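PDB 2R39: FixG-related protein from Vibrio parahaemolyticus, which is of unknown function but is the C-terminal Ig-like domain of a membrane protein whose family probably binds 4Fe-4S clusters in electron transport. Local coordinates for residues Q45-N50 / D101-F106; K38-T43 / G72-L77; Y49-K54 / Q65-E70; T94-L99 / T107-S112. All coordinates share one frame; numbering follows the deposited sequence.

Interaction 1: Q45-N50 / D101-F106; sequences QVQEYN and DKSNEF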
loop_
_atom_site.group_PDB
_atom_site.type_symbol
_atom_site.label_atom_id
_atom_site.label_comp_id
_atom_site.label_asym_id
_atom_site.label_seq_id
_atom_site.Cartn_x
_atom_site.Cartn_y
_atom_site.Cartn_z
ATOM N N GLN A 45 5.149 9.283 20.675
ATOM C CA GLN A 45 4.445 10.478 20.206
ATOM C C GLN A 45 3.541 10.111 19.022
ATOM O O GLN A 45 3.786 9.103 18.348
ATOM C CB GLN A 45 5.448 11.546 19.751
ATOM C CG GLN A 45 6.254 12.234 20.858
ATOM C CD GLN A 45 6.883 13.546 20.378
ATOM O OE1 GLN A 45 7.199 13.707 19.186
ATOM N NE2 GLN A 45 7.057 14.488 21.298
ATOM N N VAL A 46 2.508 10.925 18.787
ATOM C CA VAL A 46 1.671 10.841 17.574
ATOM C C VAL A 46 2.544 11.101 16.346
ATOM O O VAL A 46 3.397 11.986 16.364
ATOM C CB VAL A 46 0.508 11.887 17.610
ATOM C CG1 VAL A 46 -0.366 11.813 16.336
ATOM C CG2 VAL A 46 -0.351 11.698 18.836
ATOM N N GLN A 47 2.342 10.324 15.281
ATOM C CA GLN A 47 3.100 10.499 14.047
ATOM C C GLN A 47 2.171 10.572 12.824
ATOM O O GLN A 47 1.035 10.109 12.889
ATOM C CB GLN A 47 4.131 9.364 13.888
ATOM C CG GLN A 47 5.063 9.136 15.115
ATOM C CD GLN A 47 6.059 10.261 15.359
ATOM O OE1 GLN A 47 6.244 11.144 14.520
ATOM N NE2 GLN A 47 6.705 10.236 16.533
ATOM N N GLU A 48 2.661 11.154 11.723
ATOM C CA GLU A 48 1.921 11.229 10.448
ATOM C C GLU A 48 2.700 10.509 9.375
ATOM O O GLU A 48 3.890 10.758 9.197
ATOM C CB GLU A 48 1.637 12.684 9.978
ATOM C CG GLU A 48 1.018 12.754 8.526
ATOM C CD GLU A 48 0.768 14.171 7.954
ATOM O OE1 GLU A 48 0.048 14.945 8.599
ATOM O OE2 GLU A 48 1.272 14.483 6.834
ATOM N N TYR A 49 2.024 9.626 8.655
ATOM C CA TYR A 49 2.658 8.842 7.587
ATOM C C TYR A 49 1.964 9.106 6.238
ATOM O O TYR A 49 0.767 9.372 6.204
ATOM C CB TYR A 49 2.646 7.336 7.922
ATOM C CG TYR A 49 3.152 6.989 9.323
ATOM C CD1 TYR A 49 4.453 7.281 9.713
ATOM C CD2 TYR A 49 2.327 6.358 10.251
ATOM C CE1 TYR A 49 4.922 6.953 11.002
ATOM C CE2 TYR A 49 2.795 6.017 11.537
ATOM C CZ TYR A 49 4.091 6.324 11.904
ATOM O OH TYR A 49 4.556 6.012 13.180
ATOM N N ASN A 50 2.726 9.074 5.147
ATOM C CA ASN A 50 2.140 9.008 3.811
ATOM C C ASN A 50 2.332 7.570 3.335
ATOM O O ASN A 50 3.359 6.935 3.637
ATOM C CB ASN A 50 2.858 9.909 2.806
ATOM C CG ASN A 50 2.446 11.400 2.876
ATOM O OD1 ASN A 50 1.382 11.788 3.368
ATOM N ND2 ASN A 50 3.309 12.241 2.310
ATOM N N ASP A 101 7.454 8.426 6.878
ATOM C CA ASP A 101 7.330 9.159 8.147
ATOM C C ASP A 101 8.373 10.248 8.045
ATOM O O ASP A 101 9.525 10.039 8.458
ATOM C CB ASP A 101 7.673 8.214 9.316
ATOM C CG ASP A 101 7.721 8.911 10.697
ATOM O OD1 ASP A 101 7.791 10.149 10.811
ATOM O OD2 ASP A 101 7.718 8.169 11.698
ATOM N N LYS A 102 7.997 11.379 7.454
ATOM C CA LYS A 102 8.904 12.531 7.316
ATOM C C LYS A 102 9.544 13.021 8.625
ATOM O O LYS A 102 10.728 13.352 8.641
ATOM C CB LYS A 102 8.200 13.712 6.626
ATOM C CG LYS A 102 7.073 14.360 7.420
ATOM C CD LYS A 102 6.322 15.386 6.554
ATOM C CE LYS A 102 6.852 16.811 6.756
ATOM N NZ LYS A 102 6.691 17.652 5.526
ATOM N N SER A 103 8.760 13.066 9.704
ATOM C CA SER A 103 9.191 13.672 10.981
ATOM C C SER A 103 10.350 12.927 11.665
ATOM O O SER A 103 11.145 13.534 12.407
ATOM C CB SER A 103 8.013 13.737 11.947
ATOM O OG SER A 103 7.730 12.434 12.446
ATOM N N ASN A 104 10.409 11.613 11.451
ATOM C CA ASN A 104 11.543 10.796 11.879
ATOM C C ASN A 104 12.466 10.495 10.703
ATOM O O ASN A 104 13.413 9.705 10.840
ATOM C CB ASN A 104 11.069 9.487 12.533
ATOM C CG ASN A 104 10.324 9.716 13.849
ATOM O OD1 ASN A 104 10.910 10.150 14.845
ATOM N ND2 ASN A 104 9.029 9.411 13.856
ATOM N N GLU A 105 12.178 11.114 9.552
ATOM C CA GLU A 105 12.969 10.936 8.320
ATOM C C GLU A 105 13.210 9.434 8.055
ATOM O O GLU A 105 14.347 8.946 8.046
ATOM C CB GLU A 105 14.280 11.756 8.407
ATOM C CG GLU A 105 15.121 11.841 7.112
ATOM C CD GLU A 105 14.446 12.611 5.966
ATOM O OE1 GLU A 105 13.651 13.551 6.232
ATOM O OE2 GLU A 105 14.736 12.279 4.791
ATOM N N PHE A 106 12.110 8.715 7.842
ATOM C CA PHE A 106 12.102 7.263 7.861
ATOM C C PHE A 106 11.114 6.758 6.811
ATOM O O PHE A 106 10.020 7.308 6.652
ATOM C CB PHE A 106 11.714 6.769 9.270
ATOM C CG PHE A 106 11.623 5.269 9.401
ATOM C CD1 PHE A 106 12.774 4.479 9.398
ATOM C CD2 PHE A 106 10.387 4.650 9.563
ATOM C CE1 PHE A 106 12.692 3.077 9.520
ATOM C CE2 PHE A 106 10.291 3.266 9.691
ATOM C CZ PHE A 106 11.451 2.471 9.661
HETATM O O HOH W 1 5.311 11.831 11.995
HETATM O O HOH W 2 5.404 11.605 7.102
HETATM O O HOH W 3 6.869 6.687 13.654
#

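Interaction 2: K38-T43 / G72-L77; sequences KVINKT and GEVLNL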
loop_
_atom_site.group_PDB
_atom_site.type_symbol
_atom_site.label_atom_id
_atom_site.label_comp_id
_atom_site.label_asym_id
_atom_site.label_seq_id
_atom_site.Cartn_x
_atom_site.Cartn_y
_atom_site.Cartn_z
ATOM N N LYS A 38 -0.892 -3.049 7.339
ATOM C CA LYS A 38 -0.831 -2.956 8.800
ATOM C C LYS A 38 0.287 -1.993 9.173
ATOM O O LYS A 38 1.435 -2.187 8.784
ATOM C CB LYS A 38 -0.568 -4.332 9.415
ATOM C CG LYS A 38 -0.420 -4.332 10.943
ATOM C CD LYS A 38 -0.154 -5.739 11.499
ATOM C CE LYS A 38 -1.390 -6.631 11.402
ATOM N NZ LYS A 38 -1.207 -8.006 11.995
ATOM N N VAL A 39 -0.054 -0.946 9.913
ATOM C CA VAL A 39 0.904 0.094 10.250
ATOM C C VAL A 39 1.000 0.240 11.764
ATOM O O VAL A 39 -0.010 0.269 12.455
ATOM C CB VAL A 39 0.500 1.456 9.609
ATOM C CG1 VAL A 39 1.339 2.596 10.166
ATOM C CG2 VAL A 39 0.602 1.405 8.079
ATOM N N ILE A 40 2.218 0.331 12.278
ATOM C CA ILE A 40 2.386 0.592 13.705
ATOM C C ILE A 40 3.301 1.784 13.989
ATOM O O ILE A 40 4.339 1.953 13.344
ATOM C CB ILE A 40 2.806 -0.675 14.508
ATOM C CG1 ILE A 40 3.059 -0.305 15.975
ATOM C CG2 ILE A 40 4.009 -1.370 13.908
ATOM C CD1 ILE A 40 2.969 -1.447 16.884
ATOM N N ASN A 41 2.877 2.623 14.932
ATOM C CA ASN A 41 3.709 3.681 15.474
ATOM C C ASN A 41 4.440 3.135 16.702
ATOM O O ASN A 41 3.816 2.839 17.721
ATOM C CB ASN A 41 2.826 4.860 15.861
ATOM C CG ASN A 41 3.603 6.033 16.452
ATOM O OD1 ASN A 41 4.810 5.954 16.723
ATOM N ND2 ASN A 41 2.899 7.129 16.654
ATOM N N LYS A 42 5.756 2.992 16.603
ATOM C CA LYS A 42 6.532 2.387 17.693
ATOM C C LYS A 42 7.156 3.434 18.612
ATOM O O LYS A 42 7.965 3.105 19.487
ATOM C CB LYS A 42 7.608 1.464 17.131
ATOM C CG LYS A 42 7.061 0.278 16.352
ATOM C CD LYS A 42 8.192 -0.630 15.894
ATOM C CE LYS A 42 7.732 -1.528 14.775
ATOM N NZ LYS A 42 8.548 -2.752 14.765
ATOM N N THR A 43 6.760 4.692 18.417
ATOM C CA THR A 43 7.276 5.812 19.200
ATOM C C THR A 43 6.259 6.176 20.280
ATOM O O THR A 43 5.139 5.618 20.315
ATOM C CB THR A 43 7.561 7.044 18.308
ATOM O OG1 THR A 43 6.313 7.661 17.903
ATOM C CG2 THR A 43 8.357 6.632 17.049
ATOM N N GLY A 72 2.075 3.566 19.852
ATOM C CA GLY A 72 1.775 2.141 19.994
ATOM C C GLY A 72 0.543 1.661 19.243
ATOM O O GLY A 72 0.256 0.419 19.238
ATOM N N GLU A 73 -0.198 2.645 18.621
ATOM C CA GLU A 73 -1.387 2.281 17.864
ATOM C C GLU A 73 -1.043 1.398 16.655
ATOM O O GLU A 73 -0.096 1.679 15.904
ATOM C CB GLU A 73 -2.135 3.534 17.407
ATOM C CG GLU A 73 -3.390 3.255 16.591
ATOM C CD GLU A 73 -4.130 4.514 16.218
ATOM O OE1 GLU A 73 -3.470 5.547 15.970
ATOM O OE2 GLU A 73 -5.379 4.473 16.176
ATOM N N VAL A 74 -1.817 0.326 16.493
ATOM C CA VAL A 74 -1.747 -0.534 15.317
ATOM C C VAL A 74 -2.988 -0.263 14.463
ATOM O O VAL A 74 -4.117 -0.406 14.940
ATOM C CB VAL A 74 -1.670 -2.036 15.707
ATOM C CG1 VAL A 74 -1.625 -2.919 14.477
ATOM C CG2 VAL A 74 -0.463 -2.298 16.572
ATOM N N LEU A 75 -2.766 0.156 13.217
ATOM C CA LEU A 75 -3.854 0.425 12.281
ATOM C C LEU A 75 -3.953 -0.645 11.191
ATOM O O LEU A 75 -2.949 -1.162 10.705
ATOM C CB LEU A 75 -3.685 1.803 11.625
ATOM C CG LEU A 75 -3.849 3.087 12.442
ATOM C CD1 LEU A 75 -3.555 4.298 11.552
ATOM C CD2 LEU A 75 -5.244 3.196 13.018
ATOM N N ASN A 76 -5.182 -0.942 10.797
ATOM C CA ASN A 76 -5.458 -1.933 9.781
ATOM C C ASN A 76 -6.146 -1.256 8.606
ATOM O O ASN A 76 -7.252 -0.723 8.758
ATOM C CB ASN A 76 -6.348 -3.021 10.362
ATOM C CG ASN A 76 -6.370 -4.256 9.514
ATOM O OD1 ASN A 76 -7.406 -4.623 8.949
ATOM N ND2 ASN A 76 -5.225 -4.920 9.419
ATOM N N LEU A 77 -5.492 -1.265 7.445
ATOM C CA LEU A 77 -5.918 -0.419 6.336
ATOM C C LEU A 77 -6.219 -1.164 5.039
ATOM O O LEU A 77 -5.323 -1.358 4.200
ATOM C CB LEU A 77 -4.895 0.703 6.088
ATOM C CG LEU A 77 -4.414 1.527 7.290
ATOM C CD1 LEU A 77 -3.269 2.432 6.916
ATOM C CD2 LEU A 77 -5.561 2.335 7.931
#

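Interaction 3: Y49-K54 / Q65-E70; sequences YNLDVK and QTIQVE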
loop_
_atom_site.group_PDB
_atom_site.type_symbol
_atom_site.label_atom_id
_atom_site.label_comp_id
_atom_site.label_asym_id
_atom_site.label_seq_id
_atom_site.Cartn_x
_atom_site.Cartn_y
_atom_site.Cartn_z
ATOM N N TYR A 49 2.024 9.626 8.655
ATOM C CA TYR A 49 2.658 8.842 7.587
ATOM C C TYR A 49 1.964 9.106 6.238
ATOM O O TYR A 49 0.767 9.372 6.204
ATOM C CB TYR A 49 2.646 7.336 7.922
ATOM C CG TYR A 49 3.152 6.989 9.323
ATOM C CD1 TYR A 49 4.453 7.281 9.713
ATOM C CD2 TYR A 49 2.327 6.358 10.251
ATOM C CE1 TYR A 49 4.922 6.953 11.002
ATOM C CE2 TYR A 49 2.795 6.017 11.537
ATOM C CZ TYR A 49 4.091 6.324 11.904
ATOM O OH TYR A 49 4.556 6.012 13.180
ATOM N N ASN A 50 2.726 9.074 5.147
ATOM C CA ASN A 50 2.140 9.008 3.811
ATOM C C ASN A 50 2.332 7.570 3.335
ATOM O O ASN A 50 3.359 6.935 3.637
ATOM C CB ASN A 50 2.858 9.909 2.806
ATOM C CG ASN A 50 2.446 11.400 2.876
ATOM O OD1 ASN A 50 1.382 11.788 3.368
ATOM N ND2 ASN A 50 3.309 12.241 2.310
ATOM N N LEU A 51 1.370 7.092 2.554
ATOM C CA LEU A 51 1.402 5.751 1.989
ATOM C C LEU A 51 1.351 5.901 0.491
ATOM O O LEU A 51 0.561 6.689 -0.043
ATOM C CB LEU A 51 0.240 4.897 2.491
ATOM C CG LEU A 51 0.040 4.860 4.016
ATOM C CD1 LEU A 51 -1.330 4.337 4.335
ATOM C CD2 LEU A 51 1.123 4.026 4.752
ATOM N N ASP A 52 2.209 5.143 -0.176
ATOM C CA ASP A 52 2.402 5.234 -1.627
ATOM C C ASP A 52 2.661 3.868 -2.207
ATOM O O ASP A 52 2.854 2.926 -1.469
ATOM C CB ASP A 52 3.603 6.140 -1.926
ATOM C CG ASP A 52 3.247 7.591 -1.805
ATOM O OD1 ASP A 52 2.530 8.086 -2.716
ATOM O OD2 ASP A 52 3.666 8.221 -0.797
ATOM N N VAL A 53 2.651 3.770 -3.533
ATOM C CA VAL A 53 3.014 2.532 -4.223
ATOM C C VAL A 53 3.948 2.928 -5.371
ATOM O O VAL A 53 3.806 4.016 -5.976
ATOM C CB VAL A 53 1.791 1.709 -4.764
ATOM C CG1 VAL A 53 0.935 2.529 -5.808
ATOM C CG2 VAL A 53 2.254 0.370 -5.371
ATOM N N LYS A 54 4.935 2.095 -5.630
ATOM C CA LYS A 54 5.727 2.309 -6.819
ATOM C C LYS A 54 5.788 1.040 -7.650
ATOM O O LYS A 54 5.626 -0.063 -7.107
ATOM C CB LYS A 54 7.089 2.903 -6.457
ATOM C CG LYS A 54 8.196 1.947 -6.235
ATOM C CD LYS A 54 9.563 2.634 -6.405
ATOM C CE LYS A 54 9.680 3.895 -5.567
ATOM N NZ LYS A 54 11.111 4.146 -5.167
ATOM N N GLN A 65 -4.252 7.393 2.353
ATOM C CA GLN A 65 -3.029 7.891 1.765
ATOM C C GLN A 65 -2.135 8.575 2.817
ATOM O O GLN A 65 -0.910 8.465 2.772
ATOM C CB GLN A 65 -3.378 8.903 0.659
ATOM C CG GLN A 65 -2.185 9.382 -0.089
ATOM C CD GLN A 65 -2.532 10.189 -1.309
ATOM O OE1 GLN A 65 -2.915 11.363 -1.218
ATOM N NE2 GLN A 65 -2.358 9.576 -2.472
ATOM N N THR A 66 -2.754 9.334 3.711
ATOM C CA THR A 66 -2.045 10.067 4.740
ATOM C C THR A 66 -2.797 9.784 6.030
ATOM O O THR A 66 -4.021 9.925 6.070
ATOM C CB THR A 66 -2.056 11.594 4.436
ATOM O OG1 THR A 66 -1.371 11.839 3.201
ATOM C CG2 THR A 66 -1.357 12.376 5.529
ATOM N N ILE A 67 -2.076 9.416 7.084
ATOM C CA ILE A 67 -2.703 9.002 8.348
ATOM C C ILE A 67 -2.004 9.584 9.574
ATOM O O ILE A 67 -0.805 9.847 9.531
ATOM C CB ILE A 67 -2.734 7.447 8.492
ATOM C CG1 ILE A 67 -1.352 6.850 8.180
ATOM C CG2 ILE A 67 -3.764 6.838 7.564
ATOM C CD1 ILE A 67 -1.230 5.365 8.416
ATOM N N GLN A 68 -2.767 9.801 10.649
ATOM C CA GLN A 68 -2.216 10.137 11.961
ATOM C C GLN A 68 -2.326 8.912 12.871
ATOM O O GLN A 68 -3.416 8.345 13.031
ATOM C CB GLN A 68 -2.989 11.303 12.606
ATOM C CG GLN A 68 -2.500 12.683 12.227
ATOM C CD GLN A 68 -3.214 13.782 12.984
ATOM O OE1 GLN A 68 -3.768 13.563 14.078
ATOM N NE2 GLN A 68 -3.203 14.985 12.419
ATOM N N VAL A 69 -1.204 8.503 13.460
ATOM C CA VAL A 69 -1.148 7.272 14.258
ATOM C C VAL A 69 -0.673 7.559 15.686
ATOM O O VAL A 69 0.346 8.220 15.885
ATOM C CB VAL A 69 -0.233 6.213 13.588
ATOM C CG1 VAL A 69 -0.354 4.850 14.281
ATOM C CG2 VAL A 69 -0.574 6.079 12.114
ATOM N N GLU A 70 -1.425 7.063 16.671
ATOM C CA GLU A 70 -1.134 7.301 18.090
ATOM C C GLU A 70 0.010 6.410 18.581
ATOM O O GLU A 70 0.300 5.388 17.959
ATOM C CB GLU A 70 -2.395 7.074 18.942
ATOM C CG GLU A 70 -3.518 8.100 18.728
ATOM C CD GLU A 70 -3.206 9.463 19.322
ATOM O OE1 GLU A 70 -2.450 9.536 20.313
ATOM O OE2 GLU A 70 -3.734 10.472 18.810
HETATM O O HOH W 4 -0.957 7.015 -2.264
#

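Interaction 4: T94-L99 / T107-S112; sequences TIQFIL and TIEVES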
loop_
_atom_site.group_PDB
_atom_site.type_symbol
_atom_site.label_atom_id
_atom_site.label_comp_id
_atom_site.label_asym_id
_atom_site.label_seq_id
_atom_site.Cartn_x
_atom_site.Cartn_y
_atom_site.Cartn_z
ATOM N N THR A 94 5.784 -6.313 -10.227
ATOM C CA THR A 94 6.369 -6.067 -8.904
ATOM C C THR A 94 6.127 -4.642 -8.477
ATOM O O THR A 94 6.386 -3.705 -9.241
ATOM C CB THR A 94 7.896 -6.353 -8.879
ATOM O OG1 THR A 94 8.083 -7.723 -9.190
ATOM C CG2 THR A 94 8.472 -6.120 -7.464
ATOM N N ILE A 95 5.590 -4.477 -7.262
ATOM C CA ILE A 95 5.321 -3.163 -6.721
ATOM C C ILE A 95 5.907 -3.109 -5.316
ATOM O O ILE A 95 6.248 -4.147 -4.749
ATOM C CB ILE A 95 3.781 -2.840 -6.703
ATOM C CG1 ILE A 95 3.014 -3.889 -5.868
ATOM C CG2 ILE A 95 3.207 -2.801 -8.177
ATOM C CD1 ILE A 95 1.527 -3.529 -5.515
ATOM N N GLN A 96 6.017 -1.906 -4.765
ATOM C CA GLN A 96 6.380 -1.733 -3.373
ATOM C C GLN A 96 5.424 -0.738 -2.807
ATOM O O GLN A 96 5.191 0.314 -3.424
ATOM C CB GLN A 96 7.733 -1.054 -3.252
ATOM C CG GLN A 96 8.930 -1.939 -3.232
ATOM C CD GLN A 96 10.152 -1.085 -3.030
ATOM O OE1 GLN A 96 10.109 0.135 -3.275
ATOM N NE2 GLN A 96 11.221 -1.685 -2.553
ATOM N N PHE A 97 4.895 -1.051 -1.629
ATOM C CA PHE A 97 4.212 -0.069 -0.820
ATOM C C PHE A 97 5.231 0.638 0.067
ATOM O O PHE A 97 6.197 0.018 0.578
ATOM C CB PHE A 97 3.140 -0.738 0.010
ATOM C CG PHE A 97 1.975 -1.233 -0.808
ATOM C CD1 PHE A 97 0.987 -0.356 -1.227
ATOM C CD2 PHE A 97 1.869 -2.582 -1.141
ATOM C CE1 PHE A 97 -0.099 -0.806 -1.976
ATOM C CE2 PHE A 97 0.787 -3.039 -1.888
ATOM C CZ PHE A 97 -0.192 -2.145 -2.307
ATOM N N ILE A 98 5.047 1.945 0.221
ATOM C CA ILE A 98 6.039 2.728 0.905
ATOM C C ILE A 98 5.350 3.534 1.975
ATOM O O ILE A 98 4.381 4.248 1.688
ATOM C CB ILE A 98 6.819 3.604 -0.090
ATOM C CG1 ILE A 98 7.539 2.692 -1.113
ATOM C CG2 ILE A 98 7.814 4.545 0.654
ATOM C CD1 ILE A 98 7.702 3.320 -2.467
ATOM N N LEU A 99 5.825 3.383 3.209
ATOM C CA LEU A 99 5.361 4.241 4.290
ATOM C C LEU A 99 6.429 5.318 4.482
ATOM O O LEU A 99 7.607 5.011 4.658
ATOM C CB LEU A 99 5.145 3.429 5.588
ATOM C CG LEU A 99 4.761 4.278 6.810
ATOM C CD1 LEU A 99 3.924 3.475 7.786
ATOM C CD2 LEU A 99 5.989 4.838 7.503
ATOM N N THR A 107 11.515 5.737 6.058
ATOM C CA THR A 107 10.570 5.068 5.167
ATOM C C THR A 107 10.640 3.573 5.427
ATOM O O THR A 107 11.673 3.067 5.857
ATOM C CB THR A 107 10.852 5.351 3.673
ATOM O OG1 THR A 107 12.127 4.794 3.324
ATOM C CG2 THR A 107 10.861 6.842 3.382
ATOM N N ILE A 108 9.528 2.881 5.212
ATOM C CA ILE A 108 9.538 1.426 5.153
ATOM C C ILE A 108 9.024 1.087 3.778
ATOM O O ILE A 108 8.040 1.664 3.336
ATOM C CB ILE A 108 8.552 0.760 6.142
ATOM C CG1 ILE A 108 8.699 1.320 7.545
ATOM C CG2 ILE A 108 8.742 -0.781 6.159
ATOM C CD1 ILE A 108 7.421 1.297 8.284
ATOM N N GLU A 109 9.676 0.138 3.120
ATOM C CA GLU A 109 9.229 -0.360 1.826
ATOM C C GLU A 109 8.848 -1.805 2.020
ATOM O O GLU A 109 9.592 -2.569 2.642
ATOM C CB GLU A 109 10.336 -0.272 0.768
ATOM C CG GLU A 109 10.811 1.149 0.436
ATOM C CD GLU A 109 11.707 1.728 1.510
ATOM O OE1 GLU A 109 12.456 0.959 2.163
ATOM O OE2 GLU A 109 11.667 2.956 1.718
ATOM N N VAL A 110 7.694 -2.185 1.486
ATOM C CA VAL A 110 7.274 -3.587 1.515
ATOM C C VAL A 110 6.910 -3.986 0.091
ATOM O O VAL A 110 6.038 -3.367 -0.541
ATOM C CB VAL A 110 6.067 -3.811 2.481
ATOM C CG1 VAL A 110 5.717 -5.299 2.571
ATOM C CG2 VAL A 110 6.390 -3.277 3.886
ATOM N N GLU A 111 7.566 -5.018 -0.414
ATOM C CA GLU A 111 7.323 -5.442 -1.765
ATOM C C GLU A 111 6.044 -6.249 -1.840
ATOM O O GLU A 111 5.754 -7.013 -0.939
ATOM C CB GLU A 111 8.490 -6.280 -2.256
ATOM C CG GLU A 111 8.392 -6.569 -3.717
ATOM C CD GLU A 111 9.596 -7.296 -4.237
ATOM O OE1 GLU A 111 10.708 -6.709 -4.239
ATOM O OE2 GLU A 111 9.427 -8.444 -4.667
ATOM N N SER A 112 5.293 -6.101 -2.936
ATOM C CA SER A 112 4.087 -6.894 -3.140
ATOM C C SER A 112 3.908 -7.106 -4.646
ATOM O O SER A 112 4.855 -6.955 -5.410
ATOM C CB SER A 112 2.883 -6.162 -2.517
ATOM O OG SER A 112 1.693 -6.924 -2.630
HETATM O O HOH W 5 11.727 -4.850 -2.868
#

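Interaction 1: Q45-N50 / D101-F106
Tyr49 and Asp101 make the tight part of this contact, where strand 47-54 meets the turn joining strands 92-101 and 106-115. The Asp101 carboxylate comes to the edge of the phenol ring, with OD2 only 3.1 Å from Tyr49 CE1 and the two planes 70° apart. Asp101 CB adds to the packing, 3.4 Å from Tyr49 CD1. The same carboxylate organises its own turn. Asn104 ND2 donates to Asp101 OD2 on the syn side at 2.8 Å in a nearly straight bond (170°), and Asn104 N meets Asp101 OD1 from above the carboxylate plane, an Asx motif. Glu105 and Phe106 both face Asp101 in a G1 beta bulge. Gln47, bent at chi2 (-69°), brings OE1 to 2.9 Å from Ser103 OG, while its NE2 is bonded to Thr43 OG1. On the looser side, water joins the two segments: one molecule accepts from Lys102 N and donates to Glu48 O, another accepts from Glu48 N and donates to Ser103 OG. A third links Tyr49 OH to Asp101 OD2. The turn is thus joined to the strand largely through water and through a carboxylate at an aromatic C-H edge, whose slight positive polarisation would favour the negative oxygen.

Interaction 2: K38-T43 / G72-L77
Ile40 and Val74 meet on one face of an antiparallel strand pair, their side chains slanting across each other so that Ile40 CD1 lies 3.5 Å from Val74 CG2. Val74 is turned with CG1 opposite its backbone N (chi1 179°), which spreads its two methyls along the neighbouring strand: CG2 goes to Ile40, and CG1 to the aliphatic part of Lys38, 4.0 Å from Lys38 CG. The other face carries Val39, Leu75 and Leu77. Here Val39 reaches diagonally to Leu77, CG2 to CD1 4.2 Å, while Leu75, its direct backbone partner, sends its side chain onto Ile67 and Val69 of the opposite sheet. Val39 also packs on Tyr49 there. Between the faces, Val39 and Leu75 form a hydrogen-bonded pair, Val39 N to Leu75 O 3.0 Å and Leu75 N to Val39 O 2.9 Å, and Asn41 N continues the ladder to Glu73 O. Beyond it the strands part, and the link from Gly72 N to Asn41 O is weak. Asn41 instead holds the following turn: its OD1 takes Thr43 OG1 in the carbonyl plane at 2.6 Å and also Thr43 N, an Asx turn, while ND2 bonds to Gln45 O and Val69 O. A sheet with one outward face and one packed against a second sheet is what a beta sandwich requires, here the Ig-like fold of the FixG C terminus.

Interaction 3: Y49-K54 / Q65-E70
Edge-strand pairing in one sheet of the Ig-like beta sandwich brings Tyr49 and Ile67 together: strand 66-69, at the border of its sheet, runs antiparallel to strand 47-54, and their short axes make an angle of 141°. Tyr49 and Ile67 are a hydrogen-bonded pair, each N 3.0 Å from the other's O. The ladder goes on with Leu51 N to Gln65 O at 2.7 Å, after which the strands separate. The face with Tyr49, Leu51, Ile67 and Val69 looks into the sandwich, where Leu51 and Ile67 both pack on Leu77 of the facing sheet. Val69 comes crosswise to the tyrosine ring, at about a right angle, and presses one methyl against the ring edge, CG2 to Tyr49 CE2 3.4 Å. Ile67 takes the less common rotamer with CG1 between N and the carbonyl carbon (chi1 48°). Ile67 CG1 thereby lies 4.0 Å from Tyr49 CB, and Ile67 CD1 extends beyond it toward both the ring edge and Leu51, 4.2 Å from Leu51 CD1. On the outward face Asn50 and Thr66 lie alongside each other and point the same way, so two polar ends meet without crossing. At the open end a water donates to Leu51 O and accepts from Gln65 NE2, carrying on the link between the strands after the direct bonds have stopped. The hydroxyl of Thr66 gives its proton to the Asn50 amide: OG1 sits 2.8 Å from OD1, tilted 30° from the carbonyl plane.

Interaction 4: T94-L99 / T107-S112
Leu99, Ser112 and Ile108 bury the most surface in this hairpin, in which segments 94-99 and 107-112 of strands 92-101 and 106-115 run antiparallel. Leu99 and Ile108 form a hydrogen-bonded pair, and their side chains lie side by side, pointing the same way. The tip of Ile108 settles against the leucine, CD1 3.9 Å from Leu99 CD2 and close to Leu99 CB as well. Leu99 N donates to Ile108 O at 2.8 Å, and Ile108 N returns the bond to Leu99 O. At the other end Ser112 pairs with Ile95. Ser112 N donates to Ile95 O at 2.8 Å, and the return bond from Ile95 N is longer, 3.2 Å from Ser112 O. Ser112 CB rests at the edge of the Phe97 ring, 3.8 Å from CE2, and Phe97 itself pairs through its backbone with Val110. The opposite face is mostly polar, though Ile98 sits on it with CG1 against the Glu109 chain: the extended Gln96 lies against Glu109, NE2 3.7 Å from CB, and a water joins its NE2 to Glu111 OE1, while Glu111 OE2 makes a salt bridge to Arg113. Strand 106-115 borders the sheet, and strand 92-101 is flanked on its other side by strand 47-54. The apolar face meets the second sheet, where Phe97 stands edge-to-face with Tyr35, Leu99 packs on Val39 and Val110 reaches Met13 and Val15.

In the fold
From the N terminus, strand 31-41 takes part first: interaction 2 pairs it with strand 74-83 and closes a loop that contains both strands of interaction 3, which is nested inside it. Interaction 1 starts from the same strand, 47-54, as interaction 3 but leaves that loop for the turn of the last hairpin, so it crosses interaction 2. It also crosses interaction 4, which zips up that hairpin; interactions 2 and 3 have closed before interaction 4 opens. Interactions 1, 3 and 4 belong to one sheet, with strands 47-54 and 92-101 adjacent at its middle, and interaction 2 to the other. Tyr49, Val39 and Leu99 touch between the sheets.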